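Local coordinates for secreted protein ASP-2 (PDB 1U53) that is a secreted hookworm protein of the CAP (pathogenesis-related-1) family, studied as a vaccine antigen against human hookworm infection, its molecular role not firmly established, at residues S13-L27 and K97-F109. Residues are numbered along the deposited sequence; the frame is centred on the assembly and turned at random.
Sequences SEEARQKFLEMHNSL and KAKAAEQASKAWF. Unlike the reference sequence in segment 13-27: Met23 (reference Leu).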
loop_
_atom_site.group_PDB
_atom_site.type_symbol
_atom_site.label_atom_id
_atom_site.label_comp_id
_atom_site.label_asym_id
_atom_site.label_seq_id
_atom_site.Cartn_x
_atom_site.Cartn_y
_atom_site.Cartn_z
ATOM N N SER A 13 -12.479 11.957 -3.311
ATOM C CA SER A 13 -12.516 12.434 -4.677
ATOM C C SER A 13 -11.938 11.414 -5.648
ATOM O O SER A 13 -11.045 10.621 -5.265
ATOM C CB SER A 13 -11.713 13.747 -4.800
ATOM O OG SER A 13 -10.334 13.497 -4.521
ATOM N N GLU A 14 -12.415 11.430 -6.895
ATOM C CA GLU A 14 -11.874 10.549 -7.909
ATOM C C GLU A 14 -10.377 10.798 -8.106
ATOM O O GLU A 14 -9.607 9.863 -8.338
ATOM C CB GLU A 14 -12.624 10.670 -9.237
ATOM C CG GLU A 14 -12.465 9.461 -10.145
ATOM C CD GLU A 14 -12.976 8.131 -9.553
ATOM O OE1 GLU A 14 -13.856 8.115 -8.676
ATOM O OE2 GLU A 14 -12.481 7.069 -9.985
ATOM N N GLU A 15 -9.956 12.058 -7.979
ATOM C CA GLU A 15 -8.522 12.399 -8.108
ATOM C C GLU A 15 -7.691 11.693 -7.038
ATOM O O GLU A 15 -6.598 11.173 -7.306
ATOM C CB GLU A 15 -8.333 13.899 -7.980
ATOM C CG GLU A 15 -8.940 14.728 -9.117
ATOM C CD GLU A 15 -10.485 14.928 -9.055
ATOM O OE1 GLU A 15 -11.156 14.649 -8.033
ATOM O OE2 GLU A 15 -11.034 15.435 -10.067
ATOM N N ALA A 16 -8.222 11.646 -5.819
ATOM C CA ALA A 16 -7.478 11.008 -4.734
ATOM C C ALA A 16 -7.455 9.509 -4.905
ATOM O O ALA A 16 -6.454 8.818 -4.574
ATOM C CB ALA A 16 -8.107 11.384 -3.350
ATOM N N ARG A 17 -8.567 8.950 -5.387
ATOM C CA ARG A 17 -8.614 7.513 -5.601
ATOM C C ARG A 17 -7.597 7.175 -6.670
ATOM O O ARG A 17 -6.856 6.199 -6.531
ATOM C CB ARG A 17 -9.992 7.092 -6.102
ATOM C CG ARG A 17 -11.105 7.340 -5.133
ATOM C CD ARG A 17 -12.434 6.780 -5.712
ATOM N NE ARG A 17 -13.465 6.829 -4.674
ATOM C CZ ARG A 17 -14.545 7.590 -4.723
ATOM N NH1 ARG A 17 -14.815 8.292 -5.819
ATOM N NH2 ARG A 17 -15.420 7.579 -3.734
ATOM N N GLN A 18 -7.550 7.957 -7.751
ATOM C CA GLN A 18 -6.589 7.696 -8.813
ATOM C C GLN A 18 -5.177 7.822 -8.303
ATOM O O GLN A 18 -4.325 7.009 -8.640
ATOM C CB GLN A 18 -6.818 8.659 -9.984
ATOM C CG GLN A 18 -8.135 8.331 -10.697
ATOM C CD GLN A 18 -8.417 9.236 -11.899
ATOM O OE1 GLN A 18 -7.836 10.314 -12.041
ATOM N NE2 GLN A 18 -9.313 8.790 -12.766
ATOM N N LYS A 19 -4.930 8.821 -7.456
ATOM C CA LYS A 19 -3.568 9.016 -6.950
ATOM C C LYS A 19 -3.136 7.825 -6.131
ATOM O O LYS A 19 -2.035 7.298 -6.299
ATOM C CB LYS A 19 -3.483 10.323 -6.149
ATOM C CG LYS A 19 -2.091 10.695 -5.668
ATOM C CD LYS A 19 -1.185 10.946 -6.867
ATOM C CE LYS A 19 0.163 11.450 -6.480
ATOM N NZ LYS A 19 1.026 11.464 -7.718
ATOM N N PHE A 20 -4.025 7.357 -5.266
ATOM C CA PHE A 20 -3.668 6.192 -4.432
ATOM C C PHE A 20 -3.344 4.976 -5.291
ATOM O O PHE A 20 -2.323 4.344 -5.117
ATOM C CB PHE A 20 -4.821 5.811 -3.482
ATOM C CG PHE A 20 -4.801 6.549 -2.177
ATOM C CD1 PHE A 20 -3.697 6.465 -1.319
ATOM C CD2 PHE A 20 -5.866 7.344 -1.804
ATOM C CE1 PHE A 20 -3.692 7.188 -0.062
ATOM C CE2 PHE A 20 -5.866 8.036 -0.553
ATOM C CZ PHE A 20 -4.775 7.949 0.284
ATOM N N LEU A 21 -4.220 4.657 -6.254
ATOM C CA LEU A 21 -4.000 3.467 -7.048
ATOM C C LEU A 21 -2.740 3.612 -7.940
ATOM O O LEU A 21 -1.888 2.706 -7.999
ATOM C CB LEU A 21 -5.227 3.191 -7.939
ATOM C CG LEU A 21 -5.100 1.878 -8.698
ATOM C CD1 LEU A 21 -5.106 0.620 -7.758
ATOM C CD2 LEU A 21 -6.177 1.771 -9.746
ATOM N N GLU A 22 -2.597 4.750 -8.616
ATOM C CA GLU A 22 -1.410 4.913 -9.496
ATOM C C GLU A 22 -0.089 4.879 -8.737
ATOM O O GLU A 22 0.869 4.222 -9.197
ATOM C CB GLU A 22 -1.540 6.226 -10.266
ATOM C CG GLU A 22 -2.700 6.092 -11.236
ATOM C CD GLU A 22 -3.026 7.360 -11.940
ATOM O OE1 GLU A 22 -2.231 8.317 -11.806
ATOM O OE2 GLU A 22 -4.095 7.383 -12.612
ATOM N N MET A 23 -0.040 5.564 -7.593
ATOM C CA MET A 23 1.142 5.570 -6.728
ATOM C C MET A 23 1.433 4.171 -6.247
ATOM O O MET A 23 2.568 3.727 -6.232
ATOM C CB MET A 23 0.933 6.414 -5.476
ATOM C CG MET A 23 0.755 7.807 -5.710
ATOM S SD MET A 23 2.114 8.853 -5.178
ATOM C CE MET A 23 3.250 8.127 -4.107
ATOM N N HIS A 24 0.398 3.443 -5.818
ATOM C CA HIS A 24 0.704 2.065 -5.388
ATOM C C HIS A 24 1.267 1.206 -6.498
ATOM O O HIS A 24 2.262 0.476 -6.308
ATOM C CB HIS A 24 -0.514 1.382 -4.764
ATOM C CG HIS A 24 -0.713 1.719 -3.309
ATOM N ND1 HIS A 24 -1.183 2.937 -2.861
ATOM C CD2 HIS A 24 -0.527 0.956 -2.203
ATOM C CE1 HIS A 24 -1.245 2.923 -1.536
ATOM N NE2 HIS A 24 -0.851 1.724 -1.117
ATOM N N ASN A 25 0.639 1.260 -7.680
ATOM C CA ASN A 25 1.145 0.411 -8.779
ATOM C C ASN A 25 2.494 0.865 -9.302
ATOM O O ASN A 25 3.352 0.032 -9.630
ATOM C CB ASN A 25 0.141 0.298 -9.895
ATOM C CG ASN A 25 -0.942 -0.678 -9.555
ATOM O OD1 ASN A 25 -0.673 -1.680 -8.914
ATOM N ND2 ASN A 25 -2.182 -0.367 -9.943
ATOM N N SER A 26 2.703 2.173 -9.317
ATOM C CA SER A 26 3.999 2.729 -9.711
ATOM C C SER A 26 5.130 2.215 -8.806
ATOM O O SER A 26 6.178 1.826 -9.266
ATOM C CB SER A 26 3.948 4.248 -9.552
ATOM O OG SER A 26 5.210 4.856 -9.823
ATOM N N LEU A 27 4.919 2.294 -7.508
ATOM C CA LEU A 27 5.946 1.938 -6.553
ATOM C C LEU A 27 6.121 0.424 -6.506
ATOM O O LEU A 27 7.274 -0.055 -6.408
ATOM C CB LEU A 27 5.560 2.517 -5.180
ATOM C CG LEU A 27 5.621 4.046 -5.126
ATOM C CD1 LEU A 27 4.956 4.614 -3.872
ATOM C CD2 LEU A 27 7.066 4.512 -5.167
ATOM N N LYS A 97 -7.302 16.411 -0.800
ATOM C CA LYS A 97 -7.246 14.947 -0.573
ATOM C C LYS A 97 -6.298 14.179 -1.452
ATOM O O LYS A 97 -5.761 13.166 -1.019
ATOM C CB LYS A 97 -8.656 14.331 -0.622
ATOM C CG LYS A 97 -9.557 14.912 0.462
ATOM C CD LYS A 97 -10.848 14.104 0.679
ATOM C CE LYS A 97 -11.732 14.766 1.762
ATOM N NZ LYS A 97 -12.737 15.631 1.106
ATOM N N ALA A 98 -6.075 14.636 -2.694
ATOM C CA ALA A 98 -5.096 13.939 -3.567
ATOM C C ALA A 98 -3.683 14.239 -3.124
ATOM O O ALA A 98 -2.782 13.398 -3.244
ATOM C CB ALA A 98 -5.265 14.356 -5.051
ATOM N N LYS A 99 -3.463 15.437 -2.575
ATOM C CA LYS A 99 -2.158 15.749 -1.976
ATOM C C LYS A 99 -1.921 14.857 -0.732
ATOM O O LYS A 99 -0.796 14.376 -0.486
ATOM C CB LYS A 99 -2.031 17.244 -1.592
ATOM C CG LYS A 99 -0.670 17.560 -0.922
ATOM C CD LYS A 99 -0.545 19.048 -0.597
ATOM C CE LYS A 99 0.693 19.284 0.297
ATOM N NZ LYS A 99 0.702 20.647 0.910
ATOM N N ALA A 100 -2.979 14.656 0.068
ATOM C CA ALA A 100 -2.850 13.773 1.261
ATOM C C ALA A 100 -2.562 12.324 0.806
ATOM O O ALA A 100 -1.765 11.640 1.419
ATOM C CB ALA A 100 -4.126 13.822 2.064
ATOM N N ALA A 101 -3.172 11.899 -0.289
ATOM C CA ALA A 101 -2.911 10.554 -0.814
ATOM C C ALA A 101 -1.427 10.410 -1.178
ATOM O O ALA A 101 -0.794 9.375 -0.943
ATOM C CB ALA A 101 -3.788 10.315 -2.050
ATOM N N GLU A 102 -0.881 11.459 -1.795
ATOM C CA GLU A 102 0.503 11.451 -2.213
ATOM C C GLU A 102 1.394 11.395 -0.992
ATOM O O GLU A 102 2.344 10.605 -0.925
ATOM C CB GLU A 102 0.791 12.754 -2.968
ATOM C CG GLU A 102 2.186 12.785 -3.572
ATOM C CD GLU A 102 2.376 14.047 -4.382
ATOM O OE1 GLU A 102 1.419 14.859 -4.426
ATOM O OE2 GLU A 102 3.447 14.206 -4.991
ATOM N N GLN A 103 1.075 12.207 0.002
ATOM C CA GLN A 103 1.942 12.256 1.196
ATOM C C GLN A 103 1.925 10.947 1.956
ATOM O O GLN A 103 2.956 10.472 2.460
ATOM C CB GLN A 103 1.492 13.381 2.108
ATOM C CG GLN A 103 1.691 14.742 1.507
ATOM C CD GLN A 103 1.794 15.837 2.589
ATOM O OE1 GLN A 103 1.507 15.608 3.774
ATOM N NE2 GLN A 103 2.197 17.041 2.159
ATOM N N ALA A 104 0.736 10.350 2.062
ATOM C CA ALA A 104 0.632 9.084 2.809
ATOM C C ALA A 104 1.400 7.991 2.119
ATOM O O ALA A 104 2.150 7.232 2.735
ATOM C CB ALA A 104 -0.823 8.669 2.944
ATOM N N SER A 105 1.256 7.939 0.795
ATOM C CA SER A 105 1.870 6.856 0.034
ATOM C C SER A 105 3.374 7.018 0.105
ATOM O O SER A 105 4.089 6.029 0.262
ATOM C CB SER A 105 1.374 6.877 -1.422
ATOM O OG SER A 105 -0.074 6.714 -1.477
ATOM N N LYS A 106 3.876 8.252 0.021
ATOM C CA LYS A 106 5.329 8.491 0.172
ATOM C C LYS A 106 5.833 8.110 1.564
ATOM O O LYS A 106 6.921 7.561 1.685
ATOM C CB LYS A 106 5.680 9.966 -0.091
ATOM C CG LYS A 106 5.525 10.388 -1.546
ATOM C CD LYS A 106 5.753 11.902 -1.570
ATOM C CE LYS A 106 6.136 12.437 -2.897
ATOM N NZ LYS A 106 6.290 13.955 -2.799
ATOM N N ALA A 107 5.084 8.441 2.629
ATOM C CA ALA A 107 5.529 8.171 4.009
ATOM C C ALA A 107 5.616 6.672 4.259
ATOM O O ALA A 107 6.515 6.180 4.947
ATOM C CB ALA A 107 4.550 8.792 5.019
ATOM N N TRP A 108 4.632 5.956 3.726
ATOM C CA TRP A 108 4.604 4.494 3.896
ATOM C C TRP A 108 5.744 3.864 3.131
ATOM O O TRP A 108 6.490 3.027 3.659
ATOM C CB TRP A 108 3.274 3.906 3.424
ATOM C CG TRP A 108 2.080 4.388 4.258
ATOM C CD1 TRP A 108 2.081 4.760 5.581
ATOM C CD2 TRP A 108 0.732 4.509 3.801
ATOM N NE1 TRP A 108 0.802 5.155 5.963
ATOM C CE2 TRP A 108 -0.030 5.023 4.876
ATOM C CE3 TRP A 108 0.099 4.282 2.548
ATOM C CZ2 TRP A 108 -1.400 5.240 4.772
ATOM C CZ3 TRP A 108 -1.269 4.516 2.447
ATOM C CH2 TRP A 108 -1.996 5.024 3.564
ATOM N N PHE A 109 5.845 4.218 1.857
ATOM C CA PHE A 109 6.862 3.606 1.010
ATOM C C PHE A 109 8.252 3.983 1.475
ATOM O O PHE A 109 9.186 3.202 1.308
ATOM C CB PHE A 109 6.642 4.033 -0.426
ATOM C CG PHE A 109 7.543 3.305 -1.381
ATOM C CD1 PHE A 109 7.186 2.034 -1.851
ATOM C CD2 PHE A 109 8.738 3.877 -1.786
ATOM C CE1 PHE A 109 8.017 1.359 -2.734
ATOM C CE2 PHE A 109 9.588 3.181 -2.651
ATOM C CZ PHE A 109 9.229 1.942 -3.125
HETATM O O HOH W 1 -8.920 15.749 -3.969
HETATM O O HOH W 2 3.471 12.254 -6.879
#
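Ala101 CB sits over the centre of the Phe20 ring, 3.4 Å from the ring centroid, a CH-pi contact between two nearly parallel helices (17°). Farther round that ring, Ala104 CB meets the edge and Ser105 OG comes within 3.6 Å of Phe20 CD1. With OG anti to its carbonyl carbon (chi1 -60°), Ser105 turns its hydroxyl back along its own helix and donates to Ala101 O, which also accepts from Ser105 N on the other side of the carbonyl plane. At the N-terminal ends small residues let the backbones close in, Ala16 CA lying 4.0 Å from Ala98 CA; water joins Ser13 OG, the N-cap, to Ala98 N through a weak bond. Both helices belong to the alpha-beta-alpha sandwich of the CAP fold and lie on one face of its central sheet, where Phe20 also touches Cys148 and Cys161. Leu27 can be followed outward: CB meets Phe109 CE1 at 3.7 Å, Leu27 CG nears Phe109 CD1, Leu27 CD1 lies by Phe109 CG and CB, and Leu27 CD2 stands over the centre of the Phe109 ring, a CH-pi contact at 3.7 Å from the centroid. On the outer side Lys19 bends at chi2 (64°), bringing CE to 3.8 Å from Glu102 CG, while a water accepts from Lys19 NZ and donates weakly to Glu102 OE2. Deeper in, His24 CE1 meets the Trp108 edge; His24 ND1 donates to Phe20 O, and His24 NE2 is hydrogen-bonded to Tyr163 OH.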